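Local coordinates for conserved protein with 2 CBS domains (Pyrobaculum aerophilum, PDB 2RIH) that binds AMP through a pair of CBS domains that form a Bateman module, and so probably senses adenine nucleotides, at residues Arg25-Glu30 against Arg57-Ala62; Lys48-Val53 against His103-Asn108. All blocks are in the same frame, centred on the assembly; numbering follows the deposited sequence. Where two conformers were deposited one is given.

Contact 1. Residues Arg25-Glu30 against Arg57-Ala62; sequences REVATE and RDILRA. With SO4 (sulfate ion), chain F.
The CD1 methyl of Ile59 reaches across to helix 24-34 and lands between Val27 and Ala28, 4.0 Å from Val27 CG1 and 3.9 Å from Ala28 CA. The Ala28 methyl completes the small socket, with CB 4.0 Å from the same CD1. One methyl thus carries every close approach between the two segments. Ile59 sets CG1 anti to its carbonyl carbon (chi1 -70°) and extends CD1 beyond it, which spans the gap between backbones whose nearest CA atoms, of Ala28 and Ile59, lie 7.3 Å apart. On helix 56-64 the side chain of Arg57, its CG anti to the backbone N (chi1 -176°), leads away from helix 24-34 to a sulfate, which its guanidinium meets edge-on with the O4 atom of the ion in the plane of the group. NH2 of Arg57 gives that O4 a bond of 2.8 Å, the straighter of the two at 151°, and Arg57 NH1 adds a weak one at 3.2 Å. Arg57 binds AMP, so this sulfate, probably from the crystallisation liquor, may mark a phosphate position. His103, Gly37, Ser118 and Arg120 of the second subunit also bond this sulfate, while Glu56 of that subunit pairs with Arg57 NE. A leucine in place of Arg57 would probably cost that glutamate this partner across the subunit interface and take both guanidinium bonds from the anion. Asp58 is held by both carboxylate oxygens, OD1 by Asn78 and OD2 by Ser55 N. Behind the apolar contact, Val27 packs on Ala39 and Leu41 of strand 38-43, and both Val27 and Ile59 touch Val54 of strand 50-55; the two helices thus share one buried layer against the sheet, with Val63 and Leu60 of the second subunit packing on Ala28 and Ile59.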
ATOM      1  N   ARG A  25      12.383  10.988  -7.927  1.00 22.43           N
ATOM      2  CA  ARG A  25      11.201  11.606  -8.528  1.00 24.97           C
ATOM      3  C   ARG A  25      10.808  10.948  -9.850  1.00 24.12           C
ATOM      4  O   ARG A  25       9.628  10.937 -10.202  1.00 24.07           O
ATOM      5  CB  ARG A  25      11.401  13.115  -8.745  1.00 26.63           C
ATOM      6  CG  ARG A  25      10.071  13.872  -8.843  1.00 26.12           C
ATOM      7  CD  ARG A  25      10.239  15.365  -8.998  1.00 27.16           C
ATOM      8  NE  ARG A  25      11.158  15.949  -8.023  1.00 26.47           N
ATOM      9  CZ  ARG A  25      10.836  16.417  -6.815  1.00 27.61           C
ATOM     10  NH1 ARG A  25       9.591  16.377  -6.364  1.00 26.61           N
ATOM     11  NH2 ARG A  25      11.782  16.934  -6.042  1.00 27.99           N
ATOM     12  N   GLU A  26      11.788  10.429 -10.591  1.00 23.26           N
ATOM     13  CA  GLU A  26      11.498   9.683 -11.818  1.00 24.69           C
ATOM     14  C   GLU A  26      10.661   8.450 -11.495  1.00 23.75           C
ATOM     15  O   GLU A  26       9.671   8.175 -12.182  1.00 22.92           O
ATOM     16  CB  GLU A  26      12.779   9.293 -12.562  1.00 25.24           C
ATOM     17  CG  GLU A  26      13.390  10.450 -13.338  1.00 26.69           C
ATOM     18  CD  GLU A  26      14.807  10.179 -13.809  1.00 27.52           C
ATOM     19  OE1 GLU A  26      15.371   9.122 -13.465  1.00 28.30           O
ATOM     20  OE2 GLU A  26      15.363  11.035 -14.525  1.00 29.50           O
ATOM     21  N   VAL A  27      11.055   7.728 -10.443  1.00 21.22           N
ATOM     22  CA  VAL A  27      10.300   6.568  -9.968  1.00 22.70           C
ATOM     23  C   VAL A  27       8.889   6.974  -9.546  1.00 22.08           C
ATOM     24  O   VAL A  27       7.912   6.347  -9.947  1.00 22.28           O
ATOM     25  CB  VAL A  27      11.002   5.866  -8.782  1.00 22.81           C
ATOM     26  CG1 VAL A  27      10.070   4.797  -8.145  1.00 20.05           C
ATOM     27  CG2 VAL A  27      12.330   5.266  -9.236  1.00 22.86           C
ATOM     28  N   ALA A  28       8.796   8.016  -8.725  1.00 22.52           N
ATOM     29  CA  ALA A  28       7.513   8.559  -8.289  1.00 22.84           C
ATOM     30  C   ALA A  28       6.600   8.942  -9.447  1.00 22.83           C
ATOM     31  O   ALA A  28       5.402   8.687  -9.395  1.00 24.99           O
ATOM     32  CB  ALA A  28       7.728   9.762  -7.372  1.00 22.41           C
ATOM     33  N   THR A  29       7.168   9.551 -10.485  1.00 23.55           N
ATOM     34  CA  THR A  29       6.404   9.973 -11.665  1.00 23.52           C
ATOM     35  C   THR A  29       5.807   8.770 -12.399  1.00 24.44           C
ATOM     36  O   THR A  29       4.606   8.755 -12.725  1.00 22.02           O
ATOM     37  CB  THR A  29       7.284  10.805 -12.624  1.00 23.88           C
ATOM     38  OG1 THR A  29       7.725  11.991 -11.946  1.00 25.41           O
ATOM     39  CG2 THR A  29       6.526  11.188 -13.910  1.00 24.50           C
ATOM     40  N   GLU A  30       6.626   7.746 -12.619  1.00 22.62           N
ATOM     41  CA  GLU A  30       6.164   6.558 -13.328  1.00 23.98           C
ATOM     42  C   GLU A  30       5.127   5.774 -12.533  1.00 22.73           C
ATOM     43  O   GLU A  30       4.151   5.288 -13.098  1.00 22.46           O
ATOM     44  CB  GLU A  30       7.336   5.660 -13.719  1.00 23.35           C
ATOM     45  CG  GLU A  30       8.315   6.306 -14.675  1.00 26.50           C
ATOM     46  CD  GLU A  30       7.660   6.916 -15.897  1.00 27.73           C
ATOM     47  OE1 GLU A  30       7.986   8.075 -16.226  1.00 29.74           O
ATOM     48  OE2 GLU A  30       6.825   6.241 -16.525  1.00 29.61           O
ATOM     49  N   ARG A  57       6.154   3.410  -0.366  1.00 21.50           N
ATOM     50  CA  ARG A  57       6.581   3.414   1.021  1.00 22.58           C
ATOM     51  C   ARG A  57       8.012   3.916   1.209  1.00 22.09           C
ATOM     52  O   ARG A  57       8.309   4.607   2.187  1.00 24.07           O
ATOM     53  CB  ARG A  57       6.438   2.029   1.634  1.00 22.47           C
ATOM     54  CG  ARG A  57       6.795   2.044   3.103  1.00 25.20           C
ATOM     55  CD  ARG A  57       5.937   1.117   3.913  1.00 28.40           C
ATOM     56  NE  ARG A  57       4.528   1.487   3.829  1.00 29.97           N
ATOM     57  CZ  ARG A  57       3.571   0.903   4.538  1.00 29.31           C
ATOM     58  NH1 ARG A  57       3.869  -0.055   5.407  1.00 30.63           N
ATOM     59  NH2 ARG A  57       2.317   1.283   4.376  1.00 29.12           N
ATOM     60  N   ASP A  58       8.897   3.553   0.285  1.00 21.75           N
ATOM     61  CA  ASP A  58      10.277   4.034   0.318  1.00 21.79           C
ATOM     62  C   ASP A  58      10.325   5.529   0.006  1.00 20.17           C
ATOM     63  O   ASP A  58      11.092   6.282   0.608  1.00 19.54           O
ATOM     64  CB  ASP A  58      11.144   3.254  -0.675  1.00 21.17           C
ATOM     65  CG  ASP A  58      11.229   1.770  -0.339  1.00 23.02           C
ATOM     66  OD1 ASP A  58      11.575   1.416   0.817  1.00 23.39           O
ATOM     67  OD2 ASP A  58      10.956   0.957  -1.239  1.00 22.84           O
ATOM     68  N   ILE A  59       9.499   5.950  -0.945  1.00 19.19           N
ATOM     69  CA  ILE A  59       9.375   7.364  -1.289  1.00 20.41           C
ATOM     70  C   ILE A  59       8.808   8.158  -0.100  1.00 21.12           C
ATOM     71  O   ILE A  59       9.244   9.284   0.172  1.00 20.75           O
ATOM     72  CB  ILE A  59       8.519   7.527  -2.567  1.00 20.43           C
ATOM     73  CG1 ILE A  59       9.315   6.996  -3.773  1.00 20.67           C
ATOM     74  CG2 ILE A  59       8.086   8.999  -2.759  1.00 19.55           C
ATOM     75  CD1 ILE A  59       8.489   6.650  -4.996  1.00 20.44           C
ATOM     76  N   LEU A  60       7.847   7.561   0.606  1.00 21.03           N
ATOM     77  CA  LEU A  60       7.269   8.162   1.801  1.00 22.79           C
ATOM     78  C   LEU A  60       8.371   8.473   2.822  1.00 21.67           C
ATOM     79  O   LEU A  60       8.439   9.579   3.363  1.00 19.98           O
ATOM     80  CB  LEU A  60       6.236   7.200   2.416  1.00 23.14           C
ATOM     81  CG  LEU A  60       5.396   7.660   3.606  1.00 24.43           C
ATOM     82  CD1 LEU A  60       4.257   8.535   3.127  1.00 23.52           C
ATOM     83  CD2 LEU A  60       4.832   6.452   4.373  1.00 26.78           C
ATOM     84  N   ARG A  61       9.220   7.479   3.082  1.00 22.20           N
ATOM     85  CA  ARG A  61      10.337   7.631   4.016  0.50 23.30           C
ATOM     86  C   ARG A  61      11.309   8.718   3.554  1.00 22.82           C
ATOM     87  O   ARG A  61      11.838   9.480   4.373  1.00 23.56           O
ATOM     88  CB  ARG A  61      11.072   6.296   4.194  0.50 24.35           C
ATOM     89  CG  ARG A  61      12.330   6.387   5.059  0.50 26.81           C
ATOM     90  CD  ARG A  61      13.019   5.034   5.233  0.50 28.55           C
ATOM     91  NE  ARG A  61      13.164   4.320   3.967  0.50 30.60           N
ATOM     92  CZ  ARG A  61      14.046   4.612   3.014  0.50 31.84           C
ATOM     93  NH1 ARG A  61      14.068   3.882   1.904  0.50 31.01           N
ATOM     94  NH2 ARG A  61      14.901   5.627   3.151  0.50 32.93           N
ATOM     95  N   ALA A  62      11.538   8.788   2.242  1.00 22.03           N
ATOM     96  CA  ALA A  62      12.400   9.799   1.631  1.00 21.65           C
ATOM     97  C   ALA A  62      11.897  11.209   1.923  1.00 20.90           C
ATOM     98  O   ALA A  62      12.675  12.091   2.276  1.00 23.12           O
ATOM     99  CB  ALA A  62      12.479   9.574   0.115  1.00 21.13           C
TER
HETATM  100  S   SO4 F 139      -0.638  -0.918   5.665  1.00 26.48           S
HETATM  101  O1  SO4 F 139      -1.326   0.293   6.095  1.00 27.73           O
HETATM  102  O2  SO4 F 139      -0.981  -2.020   6.548  1.00 30.11           O
HETATM  103  O3  SO4 F 139      -1.047  -1.264   4.321  1.00 29.20           O
HETATM  104  O4  SO4 F 139       0.790  -0.693   5.710  1.00 26.89           O

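Contact 2. Residues Lys48-Val53 against His103-Asn108; sequences KRPVAV and HVVVVN. With SO4 (sulfate ion), chain C; SO4 (sulfate ion), chain D.
Strand 50-53 and strand 103-107 run antiparallel at 168°, their axes 9.5 Å apart at closest approach, and no hydrogen bond joins them: they belong to different sheets that face each other through side chains. Val53 and Val105 make the tightest meeting, CG1 of Val53 lying 3.5 Å from CG2 of Val105, the two side chains alongside each other and pointing opposite ways. Val105 divides its methyls between two partners. With CG1 anti to the backbone N, that methyl turns to the Pro50 ring, while CG2 serves Val53. The ring offers a single corner, CG, which stands 4.1 Å from Val105 CG1 and equally 4.1 Å from Val107 CG1, so the proline straddles two alternate residues of the opposing strand. Val51 and Ala52, both facing Leu41, form a classic beta bulge between the two contacting residues. At the other end His103 turns both ring nitrogens to sulfates, probably from the crystallisation liquor. ND1 of His103 gives O2 of one sulfate (chain C) a nearly straight bond of 2.8 Å at 170°; NE2 of His103 reaches O4 of the other (chain D) at 2.7 Å and 174°. Ser55 and Arg102 also hold the first ion; Ser118 and Gly37 of the same chain, and Arg57 of the second subunit, hold the second. With both nitrogens donating to anions, the ring is probably a charged imidazolium here, consistent with His103 belonging to both AMP sites: the strands meet through apolar side chains, and at the end of that meeting stands an anion-binding histidine.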
ATOM      1  N   LYS A  48      15.725  -6.488 -18.497  1.00 32.41           N
ATOM      2  CA  LYS A  48      14.846  -7.569 -18.057  1.00 33.15           C
ATOM      3  C   LYS A  48      15.195  -8.097 -16.667  1.00 31.41           C
ATOM      4  O   LYS A  48      14.369  -8.759 -16.046  1.00 28.30           O
ATOM      5  CB  LYS A  48      14.871  -8.722 -19.062  1.00 35.03           C
ATOM      6  CG  LYS A  48      14.269  -8.365 -20.417  1.00 36.85           C
ATOM      7  CD  LYS A  48      13.701  -9.594 -21.120  1.00 37.55           C
ATOM      8  CE  LYS A  48      14.714 -10.284 -21.999  1.00 39.43           C
ATOM      9  NZ  LYS A  48      14.678  -9.745 -23.391  1.00 41.45           N
ATOM     10  N   ARG A  49      16.405  -7.787 -16.193  1.00 30.90           N
ATOM     11  CA  ARG A  49      16.905  -8.299 -14.918  0.50 30.42           C
ATOM     12  C   ARG A  49      16.650  -7.321 -13.761  1.00 27.81           C
ATOM     13  O   ARG A  49      17.203  -6.227 -13.741  1.00 27.32           O
ATOM     14  CB  ARG A  49      18.407  -8.597 -15.026  0.50 31.66           C
ATOM     15  CG  ARG A  49      18.920  -9.546 -13.951  0.50 32.86           C
ATOM     16  CD  ARG A  49      20.381  -9.949 -14.160  0.50 34.45           C
ATOM     17  NE  ARG A  49      21.319  -8.988 -13.573  0.50 35.35           N
ATOM     18  CZ  ARG A  49      22.076  -8.118 -14.248  0.50 36.36           C
ATOM     19  NH1 ARG A  49      22.046  -8.048 -15.578  0.50 36.37           N
ATOM     20  NH2 ARG A  49      22.884  -7.302 -13.576  0.50 37.19           N
ATOM     21  N   PRO A  50      15.788  -7.706 -12.793  1.00 26.22           N
ATOM     22  CA  PRO A  50      15.595  -6.848 -11.606  1.00 26.43           C
ATOM     23  C   PRO A  50      16.815  -6.804 -10.696  1.00 25.35           C
ATOM     24  O   PRO A  50      17.432  -7.842 -10.437  1.00 25.43           O
ATOM     25  CB  PRO A  50      14.431  -7.515 -10.858  1.00 23.78           C
ATOM     26  CG  PRO A  50      13.809  -8.422 -11.815  1.00 25.60           C
ATOM     27  CD  PRO A  50      14.898  -8.877 -12.739  1.00 24.74           C
ATOM     28  N   VAL A  51      17.175  -5.607 -10.235  1.00 24.65           N
ATOM     29  CA  VAL A  51      18.274  -5.458  -9.271  1.00 22.94           C
ATOM     30  C   VAL A  51      17.788  -4.828  -7.966  1.00 21.99           C
ATOM     31  O   VAL A  51      18.410  -4.989  -6.922  1.00 22.70           O
ATOM     32  CB  VAL A  51      19.475  -4.683  -9.874  1.00 22.88           C
ATOM     33  CG1 VAL A  51      20.058  -5.472 -11.070  1.00 20.69           C
ATOM     34  CG2 VAL A  51      19.085  -3.273 -10.286  1.00 21.04           C
ATOM     35  N   ALA A  52      16.655  -4.137  -8.014  1.00 21.30           N
ATOM     36  CA  ALA A  52      16.143  -3.467  -6.836  1.00 20.67           C
ATOM     37  C   ALA A  52      14.696  -3.093  -7.038  1.00 20.07           C
ATOM     38  O   ALA A  52      14.194  -3.113  -8.165  1.00 23.15           O
ATOM     39  CB  ALA A  52      16.975  -2.214  -6.537  1.00 20.24           C
ATOM     40  N   VAL A  53      14.034  -2.754  -5.938  1.00 20.30           N
ATOM     41  CA  VAL A  53      12.673  -2.247  -5.970  1.00 21.03           C
ATOM     42  C   VAL A  53      12.557  -0.980  -5.126  1.00 22.63           C
ATOM     43  O   VAL A  53      13.254  -0.819  -4.114  1.00 20.31           O
ATOM     44  CB  VAL A  53      11.639  -3.310  -5.499  1.00 22.72           C
ATOM     45  CG1 VAL A  53      11.688  -4.522  -6.423  1.00 22.60           C
ATOM     46  CG2 VAL A  53      11.862  -3.727  -4.025  1.00 21.43           C
ATOM     47  N   HIS A 103       3.927  -6.226  -1.947  1.00 19.64           N
ATOM     48  CA  HIS A 103       4.182  -6.535  -3.351  1.00 23.38           C
ATOM     49  C   HIS A 103       5.217  -7.637  -3.436  1.00 23.58           C
ATOM     50  O   HIS A 103       5.967  -7.854  -2.488  1.00 25.90           O
ATOM     51  CB  HIS A 103       4.741  -5.310  -4.091  1.00 23.58           C
ATOM     52  CG  HIS A 103       3.785  -4.162  -4.173  1.00 24.57           C
ATOM     53  ND1 HIS A 103       3.681  -3.212  -3.179  1.00 23.56           N
ATOM     54  CD2 HIS A 103       2.892  -3.809  -5.128  1.00 22.92           C
ATOM     55  CE1 HIS A 103       2.764  -2.325  -3.522  1.00 23.26           C
ATOM     56  NE2 HIS A 103       2.266  -2.666  -4.694  1.00 20.53           N
ATOM     57  N   VAL A 104       5.230  -8.338  -4.569  1.00 25.08           N
ATOM     58  CA  VAL A 104       6.328  -9.220  -4.941  1.00 23.93           C
ATOM     59  C   VAL A 104       6.596  -9.040  -6.426  1.00 24.66           C
ATOM     60  O   VAL A 104       5.679  -8.774  -7.221  1.00 21.19           O
ATOM     61  CB  VAL A 104       6.082 -10.735  -4.644  1.00 25.60           C
ATOM     62  CG1 VAL A 104       6.095 -10.999  -3.157  1.00 27.85           C
ATOM     63  CG2 VAL A 104       4.791 -11.230  -5.293  1.00 26.26           C
ATOM     64  N   VAL A 105       7.866  -9.174  -6.786  1.00 25.33           N
ATOM     65  CA  VAL A 105       8.290  -9.124  -8.175  1.00 24.30           C
ATOM     66  C   VAL A 105       8.096 -10.516  -8.772  1.00 24.85           C
ATOM     67  O   VAL A 105       8.577 -11.501  -8.216  1.00 26.56           O
ATOM     68  CB  VAL A 105       9.760  -8.667  -8.274  1.00 22.82           C
ATOM     69  CG1 VAL A 105      10.250  -8.698  -9.719  1.00 21.86           C
ATOM     70  CG2 VAL A 105       9.906  -7.271  -7.694  1.00 22.76           C
ATOM     71  N   VAL A 106       7.348 -10.603  -9.870  1.00 23.56           N
ATOM     72  CA  VAL A 106       7.142 -11.873 -10.558  1.00 23.31           C
ATOM     73  C   VAL A 106       8.172 -12.009 -11.669  1.00 22.25           C
ATOM     74  O   VAL A 106       8.296 -11.132 -12.519  1.00 22.71           O
ATOM     75  CB  VAL A 106       5.717 -11.994 -11.160  1.00 23.68           C
ATOM     76  CG1 VAL A 106       5.512 -13.364 -11.777  1.00 23.50           C
ATOM     77  CG2 VAL A 106       4.651 -11.736 -10.092  1.00 25.05           C
ATOM     78  N   VAL A 107       8.909 -13.114 -11.654  1.00 23.65           N
ATOM     79  CA  VAL A 107       9.921 -13.392 -12.666  1.00 22.92           C
ATOM     80  C   VAL A 107       9.671 -14.767 -13.279  1.00 22.82           C
ATOM     81  O   VAL A 107       8.907 -15.570 -12.733  1.00 22.57           O
ATOM     82  CB  VAL A 107      11.356 -13.307 -12.085  1.00 22.86           C
ATOM     83  CG1 VAL A 107      11.654 -11.883 -11.591  1.00 22.23           C
ATOM     84  CG2 VAL A 107      11.566 -14.334 -10.961  1.00 21.77           C
ATOM     85  N   ASN A 108      10.272 -15.015 -14.439  1.00 21.61           N
ATOM     86  CA  ASN A 108      10.194 -16.325 -15.072  1.00 24.19           C
ATOM     87  C   ASN A 108      11.399 -17.177 -14.679  1.00 25.11           C
ATOM     88  O   ASN A 108      12.286 -16.706 -13.964  1.00 23.16           O
ATOM     89  CB  ASN A 108      10.051 -16.203 -16.600  1.00 24.08           C
ATOM     90  CG  ASN A 108      11.246 -15.543 -17.275  1.00 23.88           C
ATOM     91  OD1 ASN A 108      12.371 -15.553 -16.763  1.00 23.88           O
ATOM     92  ND2 ASN A 108      11.004 -14.987 -18.458  1.00 22.77           N
TER
HETATM   93  S   SO4 C 139       5.373  -2.173  -0.046  1.00 28.29           S
HETATM   94  O1  SO4 C 139       4.864  -2.597   1.252  1.00 27.50           O
HETATM   95  O2  SO4 C 139       5.404  -3.334  -0.937  1.00 27.88           O
HETATM   96  O3  SO4 C 139       4.505  -1.167  -0.651  1.00 28.52           O
HETATM   97  O4  SO4 C 139       6.703  -1.638   0.148  1.00 28.73           O
HETATM   98  S   SO4 D 140      -0.999  -1.364  -5.885  1.00 28.55           S
HETATM   99  O1  SO4 D 140      -1.268  -2.016  -4.616  1.00 27.97           O
HETATM  100  O2  SO4 D 140      -1.521  -2.184  -6.970  1.00 33.64           O
HETATM  101  O3  SO4 D 140      -1.670  -0.082  -5.934  1.00 29.03           O
HETATM  102  O4  SO4 D 140       0.426  -1.173  -6.052  1.00 28.79           O

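Both contacts are buried and apolar at heart, and both draw on neighbouring pieces of one chain, since strand 50-55 runs straight into helix 56-64. Contact 1 ties two helices within the first CBS domain and lies farther from the chain centre, beside the second subunit; contact 2 joins the sheets of the two domains, nearer the middle, and its segments touch no other protein chain. Their centres are about 17 Å apart, yet Asp58 OD2 lies 4.1 Å from Val53 O, where the two contacts touch. Between the helical segments one isoleucine methyl makes the close contacts; between the strands it is valine methyls and a proline ring. Polar chemistry gathers at the margins, where Arg57 and His103, both AMP-binding residues, face sulfates.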